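Local coordinates for protein exoribonuclease II, mitochondrial (Candida glabrata, PDB 6F3H) that probably degrades RNA from its 3' end as the magnesium-dependent, RNB-family exoribonuclease of the mitochondrial RNA degradosome, at residues 270-283 against 315-327. The protein carries 1 engineered substitution. Residues are numbered along the deposited sequence; the frame is centred on the assembly and turned at random.
Sequences YQEIKAFAKLVNDK and TIISKIFRHIDMY
N281 reaches from the last turn of helix 251-281 to the backbone that follows helix 311-322, closing a helix-helix packing in which the short segment axes run 43° apart and approach to 9.5 Å. An asparagine would suit this place, since its amide can accept and donate: OD1 takes the N-H of D325 in a nearly straight bond of 3.2 Å, the donor tilted 33° from the carbonyl plane, while ND2 holds the carbonyl O of H323 only weakly. The D325 carboxylate, in a long, weak ion pair with R328, crowds this amide and leaves its detail doubtful.

Branched isoleucines fill the buried gap: I273 lays CG2 against I320 CG1 at 4.0 Å, and F276, backed by I288 and I295, turns CE2 to I320 CG2. Just beyond the helix end, I324 meets V280 and the small A277, whose CA comes within 5.4 Å of its own.

At the Y270 end, lysine's long chain brings methylenes and an ammonium to one aromatic face: K319 CE lies 3.5 Å above the plane, offset toward the rim, and NZ adds a cation-pi contact. K274 sends its ammonium to the carbonyl of D269.

Midway, beside A277 and I273, H323 turns its imidazole back over the last turn (chi1 -77°). K319 O, weakly bonded by H323 N, also receives ND1 at 2.6 Å, in the imidazole plane.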
loop_
_atom_site.group_PDB
_atom_site.type_symbol
_atom_site.label_atom_id
_atom_site.label_comp_id
_atom_site.label_asym_id
_atom_site.label_seq_id
_atom_site.Cartn_x
_atom_site.Cartn_y
_atom_site.Cartn_z
ATOM N N TYR A 270 17.825 -37.656 8.571
ATOM C CA TYR A 270 16.771 -36.844 9.159
ATOM C C TYR A 270 16.554 -37.225 10.620
ATOM O O TYR A 270 15.423 -37.338 11.093
ATOM C CB TYR A 270 15.485 -36.978 8.335
ATOM C CG TYR A 270 15.737 -36.955 6.836
ATOM C CD1 TYR A 270 15.887 -35.761 6.158
ATOM C CD2 TYR A 270 15.812 -38.123 6.100
ATOM C CE1 TYR A 270 16.126 -35.731 4.792
ATOM C CE2 TYR A 270 16.057 -38.102 4.726
ATOM C CZ TYR A 270 16.214 -36.896 4.080
ATOM O OH TYR A 270 16.455 -36.830 2.720
ATOM N N GLN A 271 17.652 -37.479 11.332
ATOM C CA GLN A 271 17.525 -37.938 12.707
ATOM C C GLN A 271 16.899 -36.882 13.586
ATOM O O GLN A 271 16.086 -37.193 14.460
ATOM C CB GLN A 271 18.872 -38.345 13.275
ATOM C CG GLN A 271 18.735 -38.908 14.677
ATOM C CD GLN A 271 20.072 -39.185 15.330
ATOM O OE1 GLN A 271 21.125 -38.951 14.734
ATOM N NE2 GLN A 271 20.040 -39.712 16.555
ATOM N N GLU A 272 17.293 -35.628 13.399
ATOM C CA GLU A 272 16.781 -34.573 14.263
ATOM C C GLU A 272 15.339 -34.231 13.948
ATOM O O GLU A 272 14.599 -33.811 14.835
ATOM C CB GLU A 272 17.682 -33.362 14.188
ATOM C CG GLU A 272 19.024 -33.739 14.730
ATOM C CD GLU A 272 18.993 -33.790 16.241
ATOM O OE1 GLU A 272 19.062 -32.713 16.862
ATOM O OE2 GLU A 272 18.852 -34.901 16.809
ATOM N N ILE A 273 14.934 -34.359 12.694
ATOM C CA ILE A 273 13.511 -34.340 12.398
ATOM C C ILE A 273 12.810 -35.399 13.226
ATOM O O ILE A 273 11.767 -35.153 13.841
ATOM C CB ILE A 273 13.287 -34.591 10.897
ATOM C CG1 ILE A 273 13.827 -33.444 10.056
ATOM C CG2 ILE A 273 11.812 -34.857 10.603
ATOM C CD1 ILE A 273 13.409 -33.529 8.606
ATOM N N LYS A 274 13.388 -36.595 13.260
ATOM C CA LYS A 274 12.751 -37.722 13.920
ATOM C C LYS A 274 12.702 -37.518 15.425
ATOM O O LYS A 274 11.676 -37.777 16.059
ATOM C CB LYS A 274 13.509 -39.007 13.579
ATOM C CG LYS A 274 13.324 -39.484 12.162
ATOM C CD LYS A 274 14.379 -40.501 11.821
ATOM C CE LYS A 274 14.372 -40.858 10.352
ATOM N NZ LYS A 274 15.658 -41.533 10.027
ATOM N N ALA A 275 13.806 -37.054 16.007
ATOM C CA ALA A 275 13.841 -36.802 17.436
ATOM C C ALA A 275 12.799 -35.765 17.823
ATOM O O ALA A 275 12.092 -35.923 18.824
ATOM C CB ALA A 275 15.241 -36.345 17.830
ATOM N N PHE A 276 12.674 -34.713 17.017
ATOM C CA PHE A 276 11.699 -33.656 17.273
ATOM C C PHE A 276 10.276 -34.179 17.199
ATOM O O PHE A 276 9.463 -33.935 18.093
ATOM C CB PHE A 276 11.906 -32.529 16.270
ATOM C CG PHE A 276 10.889 -31.423 16.366
ATOM C CD1 PHE A 276 11.092 -30.345 17.230
ATOM C CD2 PHE A 276 9.750 -31.434 15.575
ATOM C CE1 PHE A 276 10.162 -29.324 17.331
ATOM C CE2 PHE A 276 8.830 -30.406 15.663
ATOM C CZ PHE A 276 9.040 -29.353 16.549
ATOM N N ALA A 277 9.927 -34.830 16.096
ATOM C CA ALA A 277 8.563 -35.308 15.963
ATOM C C ALA A 277 8.188 -36.229 17.113
ATOM O O ALA A 277 7.030 -36.262 17.537
ATOM C CB ALA A 277 8.396 -36.033 14.631
ATOM N N LYS A 278 9.156 -36.928 17.689
ATOM C CA LYS A 278 8.808 -37.787 18.803
ATOM C C LYS A 278 8.364 -36.944 19.976
ATOM O O LYS A 278 7.290 -37.169 20.542
ATOM C CB LYS A 278 9.978 -38.671 19.187
ATOM C CG LYS A 278 9.481 -39.929 19.837
ATOM C CD LYS A 278 10.512 -40.538 20.741
ATOM C CE LYS A 278 10.357 -42.046 20.748
ATOM N NZ LYS A 278 10.797 -42.691 19.446
ATOM N N LEU A 279 9.160 -35.922 20.309
ATOM C CA LEU A 279 8.837 -35.012 21.404
ATOM C C LEU A 279 7.452 -34.415 21.249
ATOM O O LEU A 279 6.705 -34.267 22.225
ATOM C CB LEU A 279 9.871 -33.893 21.450
ATOM C CG LEU A 279 11.315 -34.366 21.537
ATOM C CD1 LEU A 279 12.268 -33.219 21.433
ATOM C CD2 LEU A 279 11.497 -35.013 22.859
ATOM N N VAL A 280 7.099 -34.052 20.025
ATOM C CA VAL A 280 5.780 -33.505 19.761
ATOM C C VAL A 280 4.698 -34.543 20.028
ATOM O O VAL A 280 3.665 -34.238 20.636
ATOM C CB VAL A 280 5.751 -32.988 18.318
ATOM C CG1 VAL A 280 4.375 -32.570 17.934
ATOM C CG2 VAL A 280 6.706 -31.844 18.214
ATOM N N ASN A 281 4.928 -35.792 19.611
ATOM C CA ASN A 281 3.908 -36.811 19.790
ATOM C C ASN A 281 3.794 -37.217 21.239
ATOM O O ASN A 281 2.701 -37.544 21.706
ATOM C CB ASN A 281 4.227 -38.018 18.934
ATOM C CG ASN A 281 4.385 -37.658 17.499
ATOM O OD1 ASN A 281 3.554 -36.939 16.935
ATOM N ND2 ASN A 281 5.448 -38.150 16.881
ATOM N N ASP A 282 4.904 -37.200 21.958
ATOM C CA ASP A 282 4.894 -37.437 23.390
ATOM C C ASP A 282 4.492 -36.185 24.160
ATOM O O ASP A 282 4.423 -36.214 25.394
ATOM C CB ASP A 282 6.268 -37.933 23.833
ATOM C CG ASP A 282 6.694 -39.182 23.089
ATOM O OD1 ASP A 282 5.818 -39.860 22.517
ATOM O OD2 ASP A 282 7.902 -39.496 23.064
ATOM N N LYS A 283 4.192 -35.101 23.460
ATOM C CA LYS A 283 3.739 -33.867 24.072
ATOM C C LYS A 283 4.734 -33.300 25.079
ATOM O O LYS A 283 4.352 -32.568 25.992
ATOM C CB LYS A 283 2.362 -34.045 24.729
ATOM C CG LYS A 283 1.321 -34.711 23.854
ATOM C CD LYS A 283 0.215 -33.705 23.616
ATOM C CE LYS A 283 -1.107 -34.329 23.197
ATOM N NZ LYS A 283 -1.710 -33.638 21.988
ATOM N N THR A 315 10.018 -28.555 1.813
ATOM C CA THR A 315 10.122 -30.003 1.875
ATOM C C THR A 315 10.492 -30.448 3.275
ATOM O O THR A 315 9.892 -31.376 3.818
ATOM C CB THR A 315 11.142 -30.503 0.867
ATOM O OG1 THR A 315 10.565 -30.477 -0.443
ATOM C CG2 THR A 315 11.514 -31.907 1.202
ATOM N N ILE A 316 11.493 -29.803 3.862
ATOM C CA ILE A 316 11.837 -30.063 5.252
ATOM C C ILE A 316 10.584 -30.045 6.097
ATOM O O ILE A 316 10.304 -30.971 6.859
ATOM C CB ILE A 316 12.842 -29.020 5.755
ATOM C CG1 ILE A 316 14.227 -29.273 5.165
ATOM C CG2 ILE A 316 12.936 -29.116 7.236
ATOM C CD1 ILE A 316 14.843 -30.517 5.656
ATOM N N ILE A 317 9.781 -29.007 5.931
ATOM C CA ILE A 317 8.589 -28.861 6.752
ATOM C C ILE A 317 7.583 -29.954 6.442
ATOM O O ILE A 317 6.894 -30.443 7.335
ATOM C CB ILE A 317 8.005 -27.458 6.540
ATOM C CG1 ILE A 317 8.868 -26.425 7.283
ATOM C CG2 ILE A 317 6.570 -27.436 6.922
ATOM C CD1 ILE A 317 8.577 -24.992 6.990
ATOM N N SER A 318 7.489 -30.368 5.175
ATOM C CA SER A 318 6.611 -31.483 4.829
ATOM C C SER A 318 7.018 -32.745 5.571
ATOM O O SER A 318 6.171 -33.446 6.141
ATOM C CB SER A 318 6.655 -31.730 3.321
ATOM O OG SER A 318 6.055 -30.665 2.606
ATOM N N LYS A 319 8.326 -33.015 5.622
ATOM C CA LYS A 319 8.844 -34.194 6.304
ATOM C C LYS A 319 8.506 -34.166 7.782
ATOM O O LYS A 319 8.132 -35.185 8.371
ATOM C CB LYS A 319 10.357 -34.267 6.101
ATOM C CG LYS A 319 10.792 -34.888 4.768
ATOM C CD LYS A 319 12.224 -34.575 4.386
ATOM C CE LYS A 319 12.799 -35.674 3.507
ATOM N NZ LYS A 319 11.757 -36.569 2.930
ATOM N N ILE A 320 8.626 -33.002 8.396
ATOM C CA ILE A 320 8.307 -32.867 9.809
ATOM C C ILE A 320 6.833 -33.139 10.069
ATOM O O ILE A 320 6.478 -33.890 10.976
ATOM C CB ILE A 320 8.682 -31.464 10.287
ATOM C CG1 ILE A 320 10.178 -31.262 10.152
ATOM C CG2 ILE A 320 8.207 -31.281 11.694
ATOM C CD1 ILE A 320 10.622 -29.993 10.724
ATOM N N PHE A 321 5.950 -32.515 9.303
ATOM C CA PHE A 321 4.542 -32.798 9.498
ATOM C C PHE A 321 4.265 -34.258 9.250
ATOM O O PHE A 321 3.467 -34.875 9.955
ATOM C CB PHE A 321 3.693 -31.959 8.558
ATOM C CG PHE A 321 3.588 -30.521 8.956
ATOM C CD1 PHE A 321 3.664 -30.148 10.267
ATOM C CD2 PHE A 321 3.358 -29.550 8.012
ATOM C CE1 PHE A 321 3.548 -28.844 10.627
ATOM C CE2 PHE A 321 3.239 -28.238 8.377
ATOM C CZ PHE A 321 3.340 -27.893 9.688
ATOM N N ARG A 322 4.946 -34.838 8.264
ATOM C CA ARG A 322 4.728 -36.243 7.957
ATOM C C ARG A 322 5.094 -37.111 9.145
ATOM O O ARG A 322 4.529 -38.184 9.328
ATOM C CB ARG A 322 5.531 -36.634 6.709
ATOM C CG ARG A 322 5.077 -37.937 6.099
ATOM C CD ARG A 322 5.914 -38.571 4.971
ATOM N NE ARG A 322 7.292 -38.134 4.766
ATOM C CZ ARG A 322 8.332 -38.662 5.395
ATOM N NH1 ARG A 322 8.128 -39.609 6.301
ATOM N NH2 ARG A 322 9.566 -38.241 5.127
ATOM N N HIS A 323 5.998 -36.652 9.984
ATOM C CA HIS A 323 6.394 -37.418 11.147
ATOM C C HIS A 323 5.579 -37.122 12.392
ATOM O O HIS A 323 5.936 -37.622 13.459
ATOM C CB HIS A 323 7.863 -37.194 11.440
ATOM C CG HIS A 323 8.768 -37.939 10.521
ATOM N ND1 HIS A 323 9.100 -37.469 9.270
ATOM C CD2 HIS A 323 9.367 -39.143 10.641
ATOM C CE1 HIS A 323 9.897 -38.333 8.673
ATOM N NE2 HIS A 323 10.070 -39.360 9.483
ATOM N N ILE A 324 4.556 -36.274 12.324
ATOM C CA ILE A 324 3.768 -35.910 13.500
ATOM C C ILE A 324 2.335 -36.384 13.313
ATOM O O ILE A 324 1.705 -36.065 12.302
ATOM C CB ILE A 324 3.815 -34.395 13.763
ATOM C CG1 ILE A 324 5.216 -33.981 14.186
ATOM C CG2 ILE A 324 2.856 -34.033 14.862
ATOM C CD1 ILE A 324 5.511 -32.586 13.901
ATOM N N ASP A 325 1.800 -37.085 14.314
ATOM C CA ASP A 325 0.553 -37.825 14.128
ATOM C C ASP A 325 -0.582 -36.923 13.695
ATOM O O ASP A 325 -1.218 -37.151 12.662
ATOM C CB ASP A 325 0.164 -38.532 15.418
ATOM C CG ASP A 325 1.192 -39.520 15.849
ATOM O OD1 ASP A 325 2.337 -39.101 16.085
ATOM O OD2 ASP A 325 0.859 -40.716 15.941
HETATM N N MSE A 326 -0.875 -35.919 14.494
HETATM C CA MSE A 326 -2.016 -35.075 14.237
HETATM C C MSE A 326 -1.952 -34.447 12.867
HETATM O O MSE A 326 -2.941 -34.374 12.152
HETATM C CB MSE A 326 -2.073 -34.000 15.281
HETATM C CG MSE A 326 -2.125 -34.572 16.651
HETATM SE SE MSE A 326 -2.125 -33.074 17.839
HETATM C CE MSE A 326 -0.205 -32.986 18.161
ATOM N N TYR A 327 -0.764 -33.983 12.515
ATOM C CA TYR A 327 -0.573 -33.148 11.344
ATOM C C TYR A 327 -0.172 -33.939 10.129
ATOM O O TYR A 327 0.186 -33.343 9.116
ATOM C CB TYR A 327 0.498 -32.108 11.621
ATOM C CG TYR A 327 0.161 -31.188 12.757
ATOM C CD1 TYR A 327 -0.798 -30.200 12.616
ATOM C CD2 TYR A 327 0.785 -31.315 13.986
ATOM C CE1 TYR A 327 -1.113 -29.350 13.663
ATOM C CE2 TYR A 327 0.475 -30.466 15.042
ATOM C CZ TYR A 327 -0.474 -29.488 14.874
ATOM O OH TYR A 327 -0.797 -28.640 15.910
#